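Local coordinates for protein alpha-1,6-mannanase (Bacteroides thetaiotaomicron, PDB 4V1S) that probably hydrolyses alpha-1,6-mannosidic linkages within mannan chains, as a family GH76 glycoside hydrolase of a gut symbiont, at residues W82-F86 with Y314-S318; F324-D328 with R386-Y390. One frame throughout, in Å; residues are numbered along the deposited sequence. Where two conformers were deposited one is given.

Contact 1. Residues W82-F86 with Y314-S318; sequences WGNIF and YFAFS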
ATOM      1  N   TRP A  82      -8.556  -2.997   4.759  1.00 10.75           N
ATOM      2  CA  TRP A  82      -7.097  -3.015   4.458  1.00 10.59           C
ATOM      3  C   TRP A  82      -6.626  -4.317   3.779  1.00 12.24           C
ATOM      4  O   TRP A  82      -5.954  -4.279   2.771  1.00 10.84           O
ATOM      5  CB  TRP A  82      -6.330  -2.791   5.767  1.00 13.12           C
ATOM      6  CG  TRP A  82      -4.901  -2.453   5.625  1.00 13.07           C
ATOM      7  CD1 TRP A  82      -4.138  -2.463   4.505  1.00 13.18           C
ATOM      8  CD2 TRP A  82      -4.044  -2.106   6.700  1.00 12.50           C
ATOM      9  NE1 TRP A  82      -2.839  -2.092   4.810  1.00 12.68           N
ATOM     10  CE2 TRP A  82      -2.756  -1.878   6.158  1.00 11.55           C
ATOM     11  CE3 TRP A  82      -4.232  -1.975   8.077  1.00 13.86           C
ATOM     12  CZ2 TRP A  82      -1.677  -1.528   6.943  1.00 13.48           C
ATOM     13  CZ3 TRP A  82      -3.157  -1.579   8.853  1.00 14.79           C
ATOM     14  CH2 TRP A  82      -1.896  -1.387   8.289  1.00 14.89           C
ATOM     15  N   GLY A  83      -6.963  -5.481   4.348  1.00  9.98           N
ATOM     16  CA  GLY A  83      -6.477  -6.741   3.778  1.00 11.28           C
ATOM     17  C   GLY A  83      -6.962  -6.970   2.368  1.00 11.68           C
ATOM     18  O   GLY A  83      -6.280  -7.582   1.572  1.00 11.97           O
ATOM     19  N   ASN A  84      -8.164  -6.458   2.066  1.00 10.71           N
ATOM     20  CA  ASN A  84      -8.701  -6.530   0.733  1.00 11.36           C
ATOM     21  C   ASN A  84      -7.970  -5.659  -0.257  1.00 10.99           C
ATOM     22  O   ASN A  84      -7.968  -5.944  -1.459  1.00  9.89           O
ATOM     23  CB  ASN A  84     -10.187  -6.105   0.725  1.00 11.71           C
ATOM     24  CG  ASN A  84     -11.040  -7.019   1.575  1.00 11.10           C
ATOM     25  OD1 ASN A  84     -11.455  -8.088   1.140  1.00 11.71           O
ATOM     26  ND2 ASN A  84     -11.223  -6.644   2.813  1.00 12.23           N
ATOM     27  N   ILE A  85      -7.341  -4.589   0.231  1.00  9.87           N
ATOM     28  CA  ILE A  85      -6.548  -3.708  -0.657  1.00  9.20           C
ATOM     29  C   ILE A  85      -5.349  -4.458  -1.205  1.00  8.72           C
ATOM     30  O   ILE A  85      -4.982  -4.320  -2.385  1.00 10.45           O
ATOM     31  CB  ILE A  85      -6.141  -2.412   0.080  1.00  9.27           C
ATOM     32  CG1 ILE A  85      -7.410  -1.651   0.556  1.00 11.02           C
ATOM     33  CG2 ILE A  85      -5.268  -1.526  -0.783  1.00 10.48           C
ATOM     34  CD1 ILE A  85      -7.101  -0.433   1.410  1.00 11.53           C
ATOM     35  N   PHE A  86      -4.717  -5.312  -0.384  1.00  9.27           N
ATOM     36  CA  PHE A  86      -3.642  -6.118  -0.929  1.00 10.12           C
ATOM     37  C   PHE A  86      -4.121  -7.123  -1.976  1.00 10.32           C
ATOM     38  O   PHE A  86      -3.406  -7.372  -2.918  1.00 10.80           O
ATOM     39  CB  PHE A  86      -2.869  -6.838   0.151  1.00 10.36           C
ATOM     40  CG  PHE A  86      -2.087  -5.913   1.049  1.00  9.15           C
ATOM     41  CD1 PHE A  86      -0.960  -5.266   0.583  1.00 10.12           C
ATOM     42  CD2 PHE A  86      -2.398  -5.786   2.420  1.00 11.18           C
ATOM     43  CE1 PHE A  86      -0.192  -4.456   1.402  1.00 11.00           C
ATOM     44  CE2 PHE A  86      -1.636  -4.955   3.259  1.00 11.73           C
ATOM     45  CZ  PHE A  86      -0.537  -4.302   2.740  1.00 12.52           C
ATOM     46  N   TYR A 314       2.795  -5.701   6.347  1.00 11.35           N
ATOM     47  CA  TYR A 314       1.846  -4.777   5.791  1.00 11.37           C
ATOM     48  C   TYR A 314       2.346  -3.329   5.785  1.00 11.44           C
ATOM     49  O   TYR A 314       1.677  -2.465   5.203  1.00 10.57           O
ATOM     50  CB  TYR A 314       0.461  -4.887   6.448  1.00  9.98           C
ATOM     51  CG  TYR A 314       0.470  -4.802   7.946  1.00 11.00           C
ATOM     52  CD1 TYR A 314       0.761  -3.610   8.602  1.00 11.58           C
ATOM     53  CD2 TYR A 314       0.280  -5.918   8.708  1.00 12.84           C
ATOM     54  CE1 TYR A 314       0.808  -3.539   9.980  1.00 12.95           C
ATOM     55  CE2 TYR A 314       0.291  -5.846  10.096  1.00 12.50           C
ATOM     56  CZ  TYR A 314       0.557  -4.648  10.720  1.00 12.93           C
ATOM     57  OH  TYR A 314       0.617  -4.557  12.085  1.00 14.58           O
ATOM     58  N   PHE A 315       3.517  -3.085   6.389  1.00  9.87           N
ATOM     59  CA  PHE A 315       4.270  -1.831   6.266  1.00 10.28           C
ATOM     60  C   PHE A 315       5.493  -1.998   5.363  1.00 10.76           C
ATOM     61  O   PHE A 315       5.728  -1.205   4.442  1.00 11.34           O
ATOM     62  CB  PHE A 315       4.765  -1.304   7.620  1.00 10.97           C
ATOM     63  CG  PHE A 315       3.688  -0.789   8.527  1.00 12.54           C
ATOM     64  CD1 PHE A 315       2.398  -0.488   8.082  1.00 12.78           C
ATOM     65  CD2 PHE A 315       4.010  -0.528   9.878  1.00 14.67           C
ATOM     66  CE1 PHE A 315       1.476   0.035   8.974  1.00 12.78           C
ATOM     67  CE2 PHE A 315       3.071  -0.018  10.769  1.00 14.46           C
ATOM     68  CZ  PHE A 315       1.784   0.229  10.324  1.00 12.95           C
ATOM     69  N   ALA A 316       6.265  -3.048   5.624  1.00 11.56           N
ATOM     70  CA  ALA A 316       7.617  -3.177   5.025  1.00 13.93           C
ATOM     71  C   ALA A 316       7.603  -3.451   3.527  1.00 11.99           C
ATOM     72  O   ALA A 316       8.558  -3.144   2.860  1.00 11.85           O
ATOM     73  CB  ALA A 316       8.433  -4.248   5.726  1.00 15.11           C
ATOM     74  N   PHE A 317       6.481  -3.993   3.022  1.00 11.17           N
ATOM     75  CA  PHE A 317       6.301  -4.243   1.584  1.00 11.30           C
ATOM     76  C   PHE A 317       6.536  -2.967   0.799  1.00 11.53           C
ATOM     77  O   PHE A 317       6.945  -3.017  -0.401  1.00 13.68           O
ATOM     78  CB  PHE A 317       4.896  -4.812   1.287  1.00 11.17           C
ATOM     79  CG  PHE A 317       3.871  -3.738   1.218  1.00  9.67           C
ATOM     80  CD1 PHE A 317       3.365  -3.147   2.337  1.00 10.86           C
ATOM     81  CD2 PHE A 317       3.647  -3.129  -0.013  1.00  9.96           C
ATOM     82  CE1 PHE A 317       2.535  -2.044   2.235  1.00 11.23           C
ATOM     83  CE2 PHE A 317       2.796  -2.046  -0.132  1.00 12.51           C
ATOM     84  CZ  PHE A 317       2.265  -1.493   1.011  1.00 10.94           C
ATOM     85  N   SER A 318       6.286  -1.806   1.440  1.00 11.96           N
ATOM     86  CA  SER A 318       6.453  -0.513   0.733  0.50 11.22           C
ATOM     87  C   SER A 318       7.909  -0.221   0.368  1.00 12.02           C
ATOM     88  O   SER A 318       8.175   0.480  -0.612  1.00 12.41           O
ATOM     89  CB  SER A 318       5.862   0.657   1.521  0.50 11.84           C
ATOM     90  OG  SER A 318       6.532   0.863   2.736  0.50 14.11           O
TER

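Contact 2. Residues F324-D328 with R386-Y390; sequences FDMYD and RAANY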
ATOM      1  N   PHE A 324      11.330  -1.580  -6.602  1.00 13.52           N
ATOM      2  CA  PHE A 324      10.816  -1.754  -7.945  1.00 14.27           C
ATOM      3  C   PHE A 324      10.713  -0.411  -8.665  1.00 14.74           C
ATOM      4  O   PHE A 324      11.068  -0.323  -9.840  1.00 17.24           O
ATOM      5  CB  PHE A 324       9.470  -2.482  -7.919  1.00 14.11           C
ATOM      6  CG  PHE A 324       9.551  -3.956  -7.529  1.00 13.49           C
ATOM      7  CD1 PHE A 324      10.453  -4.817  -8.184  1.00 14.79           C
ATOM      8  CD2 PHE A 324       8.695  -4.497  -6.556  1.00 15.20           C
ATOM      9  CE1 PHE A 324      10.493  -6.169  -7.869  1.00 16.35           C
ATOM     10  CE2 PHE A 324       8.702  -5.850  -6.272  1.00 15.63           C
ATOM     11  CZ  PHE A 324       9.626  -6.685  -6.905  1.00 15.99           C
ATOM     12  N   ASP A 325      10.230   0.636  -7.971  1.00 13.92           N
ATOM     13  CA  ASP A 325      10.132   1.946  -8.587  1.00 15.10           C
ATOM     14  C   ASP A 325      11.509   2.486  -8.943  1.00 15.63           C
ATOM     15  O   ASP A 325      11.666   3.130  -9.982  1.00 19.16           O
ATOM     16  CB  ASP A 325       9.469   2.978  -7.684  1.00 16.31           C
ATOM     17  CG  ASP A 325       7.986   2.791  -7.535  1.00 18.01           C
ATOM     18  OD1 ASP A 325       7.334   1.964  -8.246  1.00 17.75           O
ATOM     19  OD2 ASP A 325       7.450   3.481  -6.651  1.00 21.76           O
ATOM     20  N   MET A 326      12.508   2.235  -8.096  1.00 16.17           N
ATOM     21  CA  MET A 326      13.872   2.663  -8.397  0.50 18.01           C
ATOM     22  C   MET A 326      14.394   1.989  -9.666  1.00 18.18           C
ATOM     23  O   MET A 326      15.030   2.630 -10.481  1.00 22.14           O
ATOM     24  CB  MET A 326      14.833   2.409  -7.231  0.50 17.29           C
ATOM     25  CG  MET A 326      14.747   3.448  -6.139  0.50 20.22           C
ATOM     26  SD  MET A 326      15.142   5.121  -6.724  0.50 22.72           S
ATOM     27  CE  MET A 326      15.218   5.995  -5.168  0.50 21.24           C
ATOM     28  N   TYR A 327      14.079   0.710  -9.845  1.00 17.53           N
ATOM     29  CA  TYR A 327      14.505  -0.008 -11.036  1.00 20.06           C
ATOM     30  C   TYR A 327      13.819   0.620 -12.235  1.00 18.49           C
ATOM     31  O   TYR A 327      14.460   0.859 -13.249  1.00 20.96           O
ATOM     32  CB  TYR A 327      14.216  -1.517 -10.962  1.00 17.71           C
ATOM     33  CG  TYR A 327      14.470  -2.191 -12.275  1.00 21.64           C
ATOM     34  CD1 TYR A 327      15.762  -2.510 -12.666  1.00 22.01           C
ATOM     35  CD2 TYR A 327      13.418  -2.398 -13.207  1.00 27.52           C
ATOM     36  CE1 TYR A 327      16.002  -3.096 -13.896  1.00 27.05           C
ATOM     37  CE2 TYR A 327      13.652  -2.973 -14.455  1.00 25.20           C
ATOM     38  CZ  TYR A 327      14.954  -3.314 -14.789  1.00 27.99           C
ATOM     39  OH  TYR A 327      15.237  -3.885 -16.006  1.00 34.82           O
ATOM     40  N   ASP A 328      12.517   0.902 -12.128  1.00 18.85           N
ATOM     41  CA  ASP A 328      11.803   1.611 -13.208  1.00 21.60           C
ATOM     42  C   ASP A 328      12.468   2.967 -13.554  1.00 21.45           C
ATOM     43  O   ASP A 328      12.456   3.414 -14.717  1.00 26.10           O
ATOM     44  CB  ASP A 328      10.344   1.896 -12.814  1.00 20.42           C
ATOM     45  CG  ASP A 328       9.519   0.651 -12.637  1.00 20.90           C
ATOM     46  OD1 ASP A 328       9.929  -0.428 -13.110  1.00 25.52           O
ATOM     47  OD2 ASP A 328       8.428   0.767 -12.003  1.00 22.34           O
ATOM     48  N   ARG A 386       4.205  -9.270  -7.739  1.00 14.21           N
ATOM     49  CA  ARG A 386       5.168  -8.261  -8.174  1.00 14.69           C
ATOM     50  C   ARG A 386       6.472  -8.874  -8.677  1.00 14.36           C
ATOM     51  O   ARG A 386       6.995  -8.519  -9.747  1.00 16.81           O
ATOM     52  CB  ARG A 386       5.465  -7.274  -7.069  1.00 14.43           C
ATOM     53  CG  ARG A 386       4.278  -6.412  -6.687  1.00 13.59           C
ATOM     54  CD  ARG A 386       4.048  -5.321  -7.696  1.00 16.40           C
ATOM     55  NE  ARG A 386       4.842  -4.157  -7.393  1.00 17.89           N
ATOM     56  CZ  ARG A 386       5.290  -3.258  -8.251  1.00 15.03           C
ATOM     57  NH1 ARG A 386       5.070  -3.398  -9.528  1.00 18.28           N
ATOM     58  NH2 ARG A 386       5.951  -2.196  -7.800  1.00 17.85           N
ATOM     59  N   ALA A 387       6.996  -9.786  -7.896  1.00 13.15           N
ATOM     60  CA  ALA A 387       8.213 -10.508  -8.267  1.00 14.63           C
ATOM     61  C   ALA A 387       8.022 -11.283  -9.583  1.00 16.04           C
ATOM     62  O   ALA A 387       8.887 -11.279 -10.423  1.00 18.65           O
ATOM     63  CB  ALA A 387       8.617 -11.448  -7.145  1.00 17.38           C
ATOM     64  N   ALA A 388       6.864 -11.906  -9.759  1.00 17.06           N
ATOM     65  CA  ALA A 388       6.566 -12.617 -11.000  1.00 16.16           C
ATOM     66  C   ALA A 388       6.610 -11.677 -12.203  1.00 16.78           C
ATOM     67  O   ALA A 388       7.130 -12.024 -13.264  1.00 19.48           O
ATOM     68  CB  ALA A 388       5.207 -13.297 -10.887  1.00 16.73           C
ATOM     69  N   ASN A 389       6.084 -10.473 -12.026  1.00 17.92           N
ATOM     70  CA  ASN A 389       6.055  -9.491 -13.100  1.00 18.96           C
ATOM     71  C   ASN A 389       7.471  -9.051 -13.462  1.00 16.17           C
ATOM     72  O   ASN A 389       7.817  -8.984 -14.620  1.00 23.81           O
ATOM     73  CB  ASN A 389       5.175  -8.302 -12.692  1.00 20.26           C
ATOM     74  CG  ASN A 389       4.894  -7.368 -13.830  1.00 23.69           C
ATOM     75  OD1 ASN A 389       4.832  -7.783 -14.991  1.00 30.13           O
ATOM     76  ND2 ASN A 389       4.723  -6.102 -13.520  1.00 26.30           N
ATOM     77  N   TYR A 390       8.297  -8.752 -12.458  1.00 17.86           N
ATOM     78  CA  TYR A 390       9.665  -8.313 -12.734  1.00 18.05           C
ATOM     79  C   TYR A 390      10.560  -9.436 -13.283  1.00 20.67           C
ATOM     80  O   TYR A 390      11.451  -9.170 -14.081  1.00 25.36           O
ATOM     81  CB  TYR A 390      10.276  -7.569 -11.545  1.00 17.37           C
ATOM     82  CG  TYR A 390       9.793  -6.157 -11.524  1.00 17.80           C
ATOM     83  CD1 TYR A 390       8.593  -5.821 -10.900  1.00 20.34           C
ATOM     84  CD2 TYR A 390      10.503  -5.163 -12.182  1.00 18.85           C
ATOM     85  CE1 TYR A 390       8.118  -4.546 -10.914  1.00 19.93           C
ATOM     86  CE2 TYR A 390      10.053  -3.866 -12.209  1.00 18.76           C
ATOM     87  CZ  TYR A 390       8.857  -3.549 -11.594  1.00 18.34           C
ATOM     88  OH  TYR A 390       8.428  -2.246 -11.627  1.00 22.74           O
TER
HETATM   89  O   HOH W   1       7.033  -0.311  -9.626  1.00 20.21           O

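Contact 1. Residues W82-F86 with Y314-S318
Trp-82 sends its indole across to Tyr-314 and Phe-315 because its CG stands opposite the backbone N (chi1 -166°), while Phe-317 turns its ring to meet Phe-86 by placing CG between the backbone N and the carbonyl carbon (chi1 82°). The far corner of the indole does the touching: Trp-82 CH2 lies 3.5 Å from Tyr-314 CD1 and 3.7 Å from Phe-315 CE1, the latter at the indole edge. The six-membered ring of Trp-82 meets the Tyr-314 ring obliquely, planes at 65° and centroids 5.0 Å apart, the side chains crossing at about a right angle. Flat, wide residues suit this place because the segment axes are 12.6 Å apart, a span that smaller groups could hardly bridge.

The contact joins helices 81-97 and 313-330 close to the middle of the chain, consistent with two inner helices of an (alpha/alpha)6 barrel, the fold expected of the six-hairpin clan. Phe-86 and Phe-317 make a T-shaped pair, their planes almost perpendicular. The edge belongs to Phe-86, whose CE1 sits 3.7 Å above the centre of the Phe-317 ring. Beside it, Phe-86 CZ comes to 3.8 Å from Tyr-314 O, which lies in the plane of the phenylalanine ring. A leucine in place of Phe-317 would probably leave the Phe-86 edge without its aromatic face and open a gap beside Val-379. The polar end of Tyr-314 is satisfied by a hydrogen bond between its OH and Glu-359, and its ring also receives Arg-375 in a cation-pi contact.

Contact 2. Residues F324-D328 with R386-Y390
Tyr-390 reaches from helix 374-394 to Phe-324 of helix 313-330, joining two long helices that run in nearly the same direction, 21° apart, with helix 334-350 between them in sequence; this is consistent with neighbouring inner helices of an (alpha/alpha)6 barrel. Its CB touches Phe-324 CE1 at 3.9 Å. One face of the ring then lies against Phe-324 in an offset stack, planes 13° apart, with Tyr-390 CD1 and Phe-324 CD1 at 3.4 Å. The edge away from CD1 and CE1 brings Tyr-390 CE2 to 3.8 Å from Tyr-327 CD2. At the tip, Tyr-390 OH donates to Asp-328 OD1 over 2.8 Å, on the syn side and 19° out of the carboxylate plane. Tyrosine thus serves both needs, a face for the buried phenylalanine and a hydroxyl for the exposed aspartate.

Arg-386 packs its CB methylene 3.6 Å from Phe-324 CE2. Bends at chi2 and chi3 then fold the chain so that Phe-324 CD2 lies over one face of the guanidinium, though the planes are too steeply inclined for a stack. Salt bridges to Asp-321 and Glu-93 hold the guanidinium, while Asp-325 is paired with Arg-272. One water connects the charged groups: it accepts from Arg-386 NH2 at 2.8 Å, in the guanidinium plane, and donates to Asp-325 OD1 at 2.7 Å and to Asp-328 OD2 at 3.0 Å.

In the fold
Helix 313-330 serves both contacts, meeting helix 81-97 near its start in contact 1 and helix 374-394 further on in contact 2. The contact centres are about 17 Å apart and their nearest atoms about 7 Å, so they do not touch. Helix 374-394 also closes the group: its Val-379 packs on Phe-86 and Phe-317 of contact 1, and its Asn-389 touches Ser-96 and Leu-97 of helix 81-97. The short axes diverge by 38° in contact 1 and 21° in contact 2. Contact 1 is the more central, its centre about 5 Å from the chain centre against 15 Å, and the Trp-82 side chain is about 4 Å from a bound glycerol, probably from the crystallisation liquor, which may mark a pocket.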